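Local coordinates for tailspike protein (Siphovirus 9NA, PDB 3RIQ) that probably recognises the lipopolysaccharide of Salmonella as the phage receptor and, as an endorhamnosidase, cleaves its polysaccharide chains, at residues A[156-161]-A[168-173]; A[199-204]-A[293-298]. All coordinates share one frame; numbering follows the deposited sequence.

Both contacts belong to the right-handed beta-helix of the tailspike, one inside it and one on its surface. Contact 1 comes first along the chain and closes before contact 2 opens; their centres lie about 21 Å apart, and their nearest atoms come within about 4 Å without touching. Contact 1 joins strands 156-159 and 166-171 across the interior. Strand 166-171 pairs in parallel with 184-194, which leads into the loop holding residues 199-204, and strand 206-208 after that loop pairs with 176-179, itself the neighbour of 156-159. Contact 2 then brings this loop against a much later one, so packing inside the helix and loop packing on its surface lie near one another.

Contact 1: residues A[156-161]-A[168-173]; sequences IIFTHP and YLFTLC
The hydroxyl of Tyr168 lies beside Pro161, with Tyr168 OH 3.8 Å from Pro161 CB, and hydrogen-bonds to the carbonyl O of Glu162, the very next residue after the proline. This buried phenol end is therefore satisfied by main chain inside the right-handed beta-helix, where Phe158, Tyr168 and Phe170 form an aromatic cluster. The residues come from strands 156-159 and 166-171, which do not pair with each other but face across the interior.

Phe158 is the ring both partners meet. Phe170 presents its edge to a face of Phe158 in a T-shaped pair, centroids 5.2 Å apart and planes at 89°. Phe170 reaches it with CG anti to its own carbonyl carbon (chi1 -66°), and its CZ stands 3.8 Å above the Phe158 ring plane, displaced toward the rim. Tyr168 meets the same phenylalanine more obliquely, its CD1 3.9 Å from Phe158 CE2, with the planes turned 76° apart. Leu148 and Val80 also pack against Phe158, Val150 against Phe170.

Just past strand 156-159, His160 faces another subunit: its NE2 hydrogen-bonds to Glu179 OE2 of the second subunit. Within the cluster, the tightest approach is Phe158 CE1 to Phe170 CE1, at 3.6 Å.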
ATOM      1  N   ILE A 156      21.358  13.786  17.367  1.00 10.85           N
ATOM      2  CA  ILE A 156      21.657  12.638  18.265  1.00 10.85           C
ATOM      3  C   ILE A 156      20.884  11.458  17.777  1.00 10.59           C
ATOM      4  O   ILE A 156      19.685  11.578  17.439  1.00 11.78           O
ATOM      5  CB  ILE A 156      21.251  12.925  19.750  1.00 10.45           C
ATOM      6  CG1 ILE A 156      21.682  14.345  20.175  1.00 11.56           C
ATOM      7  CG2 ILE A 156      21.797  11.801  20.647  1.00 12.36           C
ATOM      8  CD1 ILE A 156      23.198  14.579  20.278  1.00 11.36           C
ATOM      9  N   ILE A 157      21.541  10.301  17.729  1.00 10.35           N
ATOM     10  CA  ILE A 157      20.820   9.080  17.353  1.00 10.45           C
ATOM     11  C   ILE A 157      20.664   8.188  18.574  1.00 10.53           C
ATOM     12  O   ILE A 157      21.650   7.922  19.258  1.00 11.52           O
ATOM     13  CB  ILE A 157      21.574   8.309  16.185  1.00 10.21           C
ATOM     14  CG1 ILE A 157      21.760   9.226  14.956  1.00 12.06           C
ATOM     15  CG2 ILE A 157      20.821   7.002  15.828  1.00 11.80           C
ATOM     16  CD1 ILE A 157      22.574   8.595  13.844  1.00 12.26           C
ATOM     17  N   PHE A 158      19.436   7.740  18.837  1.00 10.38           N
ATOM     18  CA  PHE A 158      19.164   6.720  19.849  1.00 10.93           C
ATOM     19  C   PHE A 158      18.843   5.431  19.115  1.00 11.33           C
ATOM     20  O   PHE A 158      17.939   5.428  18.276  1.00 12.71           O
ATOM     21  CB  PHE A 158      17.939   7.122  20.715  1.00 10.50           C
ATOM     22  CG  PHE A 158      18.268   8.029  21.870  1.00 10.28           C
ATOM     23  CD1 PHE A 158      18.832   9.290  21.656  1.00 11.82           C
ATOM     24  CD2 PHE A 158      17.949   7.640  23.168  1.00 12.56           C
ATOM     25  CE1 PHE A 158      19.168  10.140  22.765  1.00 11.86           C
ATOM     26  CE2 PHE A 158      18.256   8.478  24.271  1.00 12.62           C
ATOM     27  CZ  PHE A 158      18.861   9.756  24.053  1.00 11.33           C
ATOM     28  N   THR A 159      19.513   4.345  19.453  1.00 10.40           N
ATOM     29  CA  THR A 159      19.188   3.061  18.871  1.00 10.64           C
ATOM     30  C   THR A 159      18.614   2.081  19.878  1.00 11.33           C
ATOM     31  O   THR A 159      19.146   1.863  20.938  1.00 12.28           O
ATOM     32  CB  THR A 159      20.379   2.434  18.111  1.00 10.60           C
ATOM     33  OG1 THR A 159      21.486   2.138  18.990  1.00 11.26           O
ATOM     34  CG2 THR A 159      20.839   3.395  17.040  1.00 12.98           C
ATOM     35  N   HIS A 160      17.498   1.494  19.494  1.00 10.57           N
ATOM     36  CA  HIS A 160      16.837   0.467  20.303  1.00  9.71           C
ATOM     37  C   HIS A 160      16.590   0.847  21.754  1.00 11.09           C
ATOM     38  O   HIS A 160      16.862   0.073  22.672  1.00 10.95           O
ATOM     39  CB  HIS A 160      17.596  -0.868  20.217  1.00 10.78           C
ATOM     40  CG  HIS A 160      17.938  -1.285  18.816  1.00 10.37           C
ATOM     41  ND1 HIS A 160      19.229  -1.272  18.314  1.00 12.65           N
ATOM     42  CD2 HIS A 160      17.151  -1.753  17.819  1.00 11.04           C
ATOM     43  CE1 HIS A 160      19.219  -1.708  17.063  1.00 11.34           C
ATOM     44  NE2 HIS A 160      17.966  -1.999  16.737  1.00 12.04           N
ATOM     45  N   PRO A 161      16.055   2.042  21.994  1.00 10.19           N
ATOM     46  CA  PRO A 161      15.750   2.384  23.382  1.00 11.09           C
ATOM     47  C   PRO A 161      14.643   1.549  23.974  1.00 10.91           C
ATOM     48  O   PRO A 161      13.698   1.204  23.282  1.00 10.87           O
ATOM     49  CB  PRO A 161      15.335   3.844  23.292  1.00 11.60           C
ATOM     50  CG  PRO A 161      14.682   3.963  21.900  1.00 10.98           C
ATOM     51  CD  PRO A 161      15.618   3.089  21.051  1.00 10.70           C
ATOM     52  N   TYR A 168      11.071   8.986  27.116  1.00 11.08           N
ATOM     53  CA  TYR A 168      12.117   9.864  26.618  1.00 10.54           C
ATOM     54  C   TYR A 168      11.506  11.182  26.208  1.00 11.59           C
ATOM     55  O   TYR A 168      10.576  11.236  25.370  1.00 12.34           O
ATOM     56  CB  TYR A 168      12.860   9.237  25.416  1.00 10.45           C
ATOM     57  CG  TYR A 168      13.555   7.951  25.823  1.00 11.20           C
ATOM     58  CD1 TYR A 168      14.904   7.947  26.195  1.00 10.21           C
ATOM     59  CD2 TYR A 168      12.852   6.735  25.861  1.00 11.99           C
ATOM     60  CE1 TYR A 168      15.522   6.772  26.596  1.00 10.39           C
ATOM     61  CE2 TYR A 168      13.458   5.564  26.265  1.00 11.43           C
ATOM     62  CZ  TYR A 168      14.790   5.584  26.645  1.00 11.08           C
ATOM     63  OH  TYR A 168      15.411   4.418  27.021  1.00 11.68           O
ATOM     64  N   LEU A 169      12.062  12.254  26.778  1.00 11.87           N
ATOM     65  CA  LEU A 169      11.586  13.634  26.501  1.00 11.30           C
ATOM     66  C   LEU A 169      12.746  14.440  25.900  1.00 11.58           C
ATOM     67  O   LEU A 169      13.781  14.603  26.564  1.00 13.01           O
ATOM     68  CB  LEU A 169      11.064  14.258  27.797  1.00 11.67           C
ATOM     69  CG  LEU A 169      10.754  15.763  27.778  1.00 10.97           C
ATOM     70  CD1 LEU A 169       9.628  16.043  26.828  1.00 12.45           C
ATOM     71  CD2 LEU A 169      10.350  16.132  29.168  1.00 13.31           C
ATOM     72  N   PHE A 170      12.572  14.954  24.690  1.00 11.56           N
ATOM     73  CA  PHE A 170      13.599  15.762  24.021  1.00 10.42           C
ATOM     74  C   PHE A 170      13.083  17.184  24.012  1.00 12.03           C
ATOM     75  O   PHE A 170      12.049  17.481  23.363  1.00 13.06           O
ATOM     76  CB  PHE A 170      13.835  15.249  22.585  1.00 10.84           C
ATOM     77  CG  PHE A 170      14.416  13.883  22.558  1.00 10.11           C
ATOM     78  CD1 PHE A 170      15.798  13.722  22.656  1.00 10.85           C
ATOM     79  CD2 PHE A 170      13.599  12.748  22.461  1.00 10.54           C
ATOM     80  CE1 PHE A 170      16.386  12.422  22.651  1.00 11.82           C
ATOM     81  CE2 PHE A 170      14.168  11.455  22.449  1.00 12.11           C
ATOM     82  CZ  PHE A 170      15.556  11.292  22.581  1.00 11.37           C
ATOM     83  N   THR A 171      13.799  18.052  24.714  1.00 11.85           N
ATOM     84  CA  THR A 171      13.391  19.465  24.901  1.00 11.91           C
ATOM     85  C   THR A 171      14.293  20.372  24.084  1.00 12.81           C
ATOM     86  O   THR A 171      15.501  20.378  24.305  1.00 11.88           O
ATOM     87  CB  THR A 171      13.403  19.837  26.393  1.00 12.38           C
ATOM     88  OG1 THR A 171      12.449  19.003  27.068  1.00 12.58           O
ATOM     89  CG2 THR A 171      13.032  21.324  26.634  1.00 13.12           C
ATOM     90  N   LEU A 172      13.706  21.153  23.170  1.00 11.27           N
ATOM     91  CA  LEU A 172      14.475  22.085  22.299  1.00 12.03           C
ATOM     92  C   LEU A 172      15.574  21.360  21.501  1.00 12.14           C
ATOM     93  O   LEU A 172      16.709  21.877  21.347  1.00 13.32           O
ATOM     94  CB  LEU A 172      15.061  23.303  23.064  1.00 11.58           C
ATOM     95  CG  LEU A 172      14.023  24.289  23.631  1.00 11.98           C
ATOM     96  CD1 LEU A 172      14.762  25.411  24.385  1.00 13.30           C
ATOM     97  CD2 LEU A 172      13.186  24.909  22.512  1.00 13.75           C
ATOM     98  N   CYS A 173      15.245  20.164  21.004  1.00 11.00           N
ATOM     99  CA  CYS A 173      16.167  19.399  20.209  1.00 11.24           C
ATOM    100  C   CYS A 173      15.812  19.466  18.737  1.00 11.30           C
ATOM    101  O   CYS A 173      14.648  19.728  18.376  1.00 12.02           O
ATOM    102  CB  CYS A 173      16.173  17.916  20.651  1.00 12.25           C
ATOM    103  SG  CYS A 173      16.867  17.669  22.349  1.00 12.62           S
TER

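Contact 2: residues A[199-204]-A[293-298]; sequences TAWGTG and VDDYTL
Trp201 points the far end of its indole, edge first, at the carboxylate of Asp295: CH2 comes 3.6 Å from Asp295 OD2, and that oxygen lies near the ring plane. Ring and carboxylate planes are 79° apart, so the aspartate group stands almost upright at the rim of the indole. The setting is a surface contact between two irregular loops projecting from the right-handed beta-helix, one between strands 184-194 and 206-208, the other between 281-282 and 311-318.

With CG anti to the carbonyl carbon (chi1 -65°), Trp201 carries its six-membered ring out to the second loop, although its CB does not head there. Beside CH2, Trp201 CZ2 passes 3.8 Å from Asp294 O, approached obliquely.

Thr199 adds a second touch with its methyl branch. Its side chain and that of Asp294 run across each other at a slant, and Thr199 CG2 comes 3.6 Å from Asp294 OD2, a van der Waals touch. That oxygen has a stronger partner in Arg258, whose NE makes a salt bridge to it. Arg224 ties the loops together, giving NH2 to Thr199 O, NE to Ala200 O and NH1 to Asp294 O.

The Asp295 carboxylate is held at both oxygens, which should limit its rotation against the indole edge. OD2 hydrogen-bonds to Ser259 OG, while OD1 meets Tyr263 OH as well as the backbone of the next residue. In that last bond Tyr296 N lies 2.8 Å from Asp295 OD1, with an N-H...O angle of 145°; the bond falls on the anti lone pair of OD1, the one facing away from OD2.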
ATOM      1  N   THR A 199      10.302  30.558  19.984  1.00 13.90           N
ATOM      2  CA  THR A 199       9.547  30.736  18.738  1.00 14.36           C
ATOM      3  C   THR A 199      10.093  29.916  17.566  1.00 13.28           C
ATOM      4  O   THR A 199       9.397  29.786  16.564  1.00 14.60           O
ATOM      5  CB  THR A 199       9.511  32.218  18.330  1.00 14.31           C
ATOM      6  OG1 THR A 199      10.867  32.689  18.292  1.00 16.45           O
ATOM      7  CG2 THR A 199       8.655  33.055  19.331  1.00 15.33           C
ATOM      8  N   ALA A 200      11.296  29.337  17.667  1.00 14.04           N
ATOM      9  CA  ALA A 200      11.765  28.428  16.609  1.00 13.18           C
ATOM     10  C   ALA A 200      10.862  27.176  16.568  1.00 13.66           C
ATOM     11  O   ALA A 200      10.125  26.887  17.511  1.00 14.49           O
ATOM     12  CB  ALA A 200      13.208  27.984  16.885  1.00 14.91           C
ATOM     13  N   TRP A 201      10.931  26.446  15.465  1.00 14.05           N
ATOM     14  CA  TRP A 201      10.196  25.185  15.282  1.00 13.94           C
ATOM     15  C   TRP A 201      11.186  24.050  15.292  1.00 13.89           C
ATOM     16  O   TRP A 201      12.191  24.102  14.572  1.00 14.39           O
ATOM     17  CB  TRP A 201       9.412  25.204  13.955  1.00 14.85           C
ATOM     18  CG  TRP A 201       8.358  26.248  14.001  1.00 15.26           C
ATOM     19  CD1 TRP A 201       8.512  27.618  13.825  1.00 16.01           C
ATOM     20  CD2 TRP A 201       6.989  26.038  14.273  1.00 15.11           C
ATOM     21  NE1 TRP A 201       7.298  28.253  13.971  1.00 18.56           N
ATOM     22  CE2 TRP A 201       6.351  27.311  14.260  1.00 15.68           C
ATOM     23  CE3 TRP A 201       6.220  24.897  14.547  1.00 15.51           C
ATOM     24  CZ2 TRP A 201       4.981  27.472  14.499  1.00 16.41           C
ATOM     25  CZ3 TRP A 201       4.842  25.057  14.763  1.00 14.60           C
ATOM     26  CH2 TRP A 201       4.245  26.342  14.758  1.00 16.45           C
ATOM     27  N   GLY A 202      10.952  23.040  16.119  1.00 12.47           N
ATOM     28  CA  GLY A 202      11.819  21.833  16.091  1.00 13.25           C
ATOM     29  C   GLY A 202      11.738  21.143  14.732  1.00 12.32           C
ATOM     30  O   GLY A 202      10.689  21.161  14.090  1.00 13.15           O
ATOM     31  N   THR A 203      12.846  20.581  14.260  1.00 10.84           N
ATOM     32  CA  THR A 203      12.831  19.927  12.953  1.00 11.69           C
ATOM     33  C   THR A 203      13.742  18.720  12.893  1.00 11.16           C
ATOM     34  O   THR A 203      14.660  18.628  13.700  1.00 11.84           O
ATOM     35  CB  THR A 203      13.118  20.917  11.804  1.00 11.81           C
ATOM     36  OG1 THR A 203      12.632  20.377  10.570  1.00 12.76           O
ATOM     37  CG2 THR A 203      14.618  21.207  11.684  1.00 13.52           C
ATOM     38  N   GLY A 204      13.462  17.807  11.953  1.00 11.27           N
ATOM     39  CA  GLY A 204      14.289  16.628  11.783  1.00 10.95           C
ATOM     40  C   GLY A 204      14.115  15.559  12.849  1.00 11.15           C
ATOM     41  O   GLY A 204      14.893  14.623  12.881  1.00 13.07           O
ATOM     42  N   VAL A 293      -1.014  31.968  19.289  1.00 18.30           N
ATOM     43  CA  VAL A 293       0.142  32.736  19.713  1.00 17.65           C
ATOM     44  C   VAL A 293       1.401  32.180  19.048  1.00 16.71           C
ATOM     45  O   VAL A 293       1.736  31.002  19.224  1.00 16.32           O
ATOM     46  CB  VAL A 293       0.299  32.705  21.260  1.00 18.71           C
ATOM     47  CG1 VAL A 293       1.439  33.597  21.660  1.00 19.29           C
ATOM     48  CG2 VAL A 293      -0.993  33.179  21.952  1.00 20.73           C
ATOM     49  N   ASP A 294       2.110  33.040  18.312  1.00 16.98           N
ATOM     50  CA  ASP A 294       3.334  32.676  17.565  1.00 16.20           C
ATOM     51  C   ASP A 294       2.987  31.555  16.539  1.00 16.04           C
ATOM     52  O   ASP A 294       3.657  30.516  16.421  1.00 16.02           O
ATOM     53  CB  ASP A 294       4.485  32.273  18.506  1.00 15.98           C
ATOM     54  CG  ASP A 294       4.926  33.404  19.420  1.00 17.62           C
ATOM     55  OD1 ASP A 294       4.878  34.592  19.002  1.00 20.89           O
ATOM     56  OD2 ASP A 294       5.321  33.104  20.559  1.00 19.29           O
ATOM     57  N   ASP A 295       1.890  31.787  15.817  1.00 16.14           N
ATOM     58  CA  ASP A 295       1.411  30.887  14.785  1.00 16.60           C
ATOM     59  C   ASP A 295       0.505  31.745  13.904  1.00 15.89           C
ATOM     60  O   ASP A 295       0.273  32.949  14.184  1.00 17.50           O
ATOM     61  CB  ASP A 295       0.639  29.700  15.405  1.00 16.68           C
ATOM     62  CG  ASP A 295       0.740  28.424  14.584  1.00 15.47           C
ATOM     63  OD1 ASP A 295       0.742  28.506  13.346  1.00 16.48           O
ATOM     64  OD2 ASP A 295       0.801  27.322  15.199  1.00 14.92           O
ATOM     65  N   TYR A 296      -0.060  31.154  12.858  1.00 16.45           N
ATOM     66  CA  TYR A 296      -1.013  31.904  12.036  1.00 16.31           C
ATOM     67  C   TYR A 296      -2.223  32.379  12.842  1.00 16.95           C
ATOM     68  O   TYR A 296      -2.745  31.646  13.699  1.00 17.37           O
ATOM     69  CB  TYR A 296      -1.541  31.047  10.885  1.00 16.37           C
ATOM     70  CG  TYR A 296      -0.518  30.676   9.832  1.00 16.08           C
ATOM     71  CD1 TYR A 296      -0.056  31.622   8.905  1.00 17.05           C
ATOM     72  CD2 TYR A 296      -0.009  29.388   9.759  1.00 15.59           C
ATOM     73  CE1 TYR A 296       0.866  31.295   7.922  1.00 18.03           C
ATOM     74  CE2 TYR A 296       0.927  29.045   8.772  1.00 19.23           C
ATOM     75  CZ  TYR A 296       1.364  30.009   7.866  1.00 18.97           C
ATOM     76  OH  TYR A 296       2.303  29.686   6.895  1.00 22.91           O
ATOM     77  N   THR A 297      -2.668  33.605  12.564  1.00 17.65           N
ATOM     78  CA  THR A 297      -3.842  34.156  13.242  1.00 17.81           C
ATOM     79  C   THR A 297      -5.154  33.507  12.753  1.00 18.38           C
ATOM     80  O   THR A 297      -5.188  32.897  11.666  1.00 17.89           O
ATOM     81  CB  THR A 297      -3.950  35.675  13.041  1.00 18.22           C
ATOM     82  OG1 THR A 297      -4.194  35.946  11.666  1.00 20.03           O
ATOM     83  CG2 THR A 297      -2.660  36.369  13.471  1.00 19.62           C
ATOM     84  N   LEU A 298      -6.228  33.687  13.529  1.00 18.50           N
ATOM     85  CA  LEU A 298      -7.558  33.268  13.094  1.00 18.77           C
ATOM     86  C   LEU A 298      -7.958  33.938  11.774  1.00 19.33           C
ATOM     87  O   LEU A 298      -8.613  33.328  10.915  1.00 19.98           O
ATOM     88  CB  LEU A 298      -8.603  33.563  14.172  1.00 18.83           C
ATOM     89  CG  LEU A 298      -8.444  32.800  15.484  1.00 18.92           C
ATOM     90  CD1 LEU A 298      -9.459  33.319  16.517  1.00 22.59           C
ATOM     91  CD2 LEU A 298      -8.565  31.288  15.289  1.00 20.21           C
TER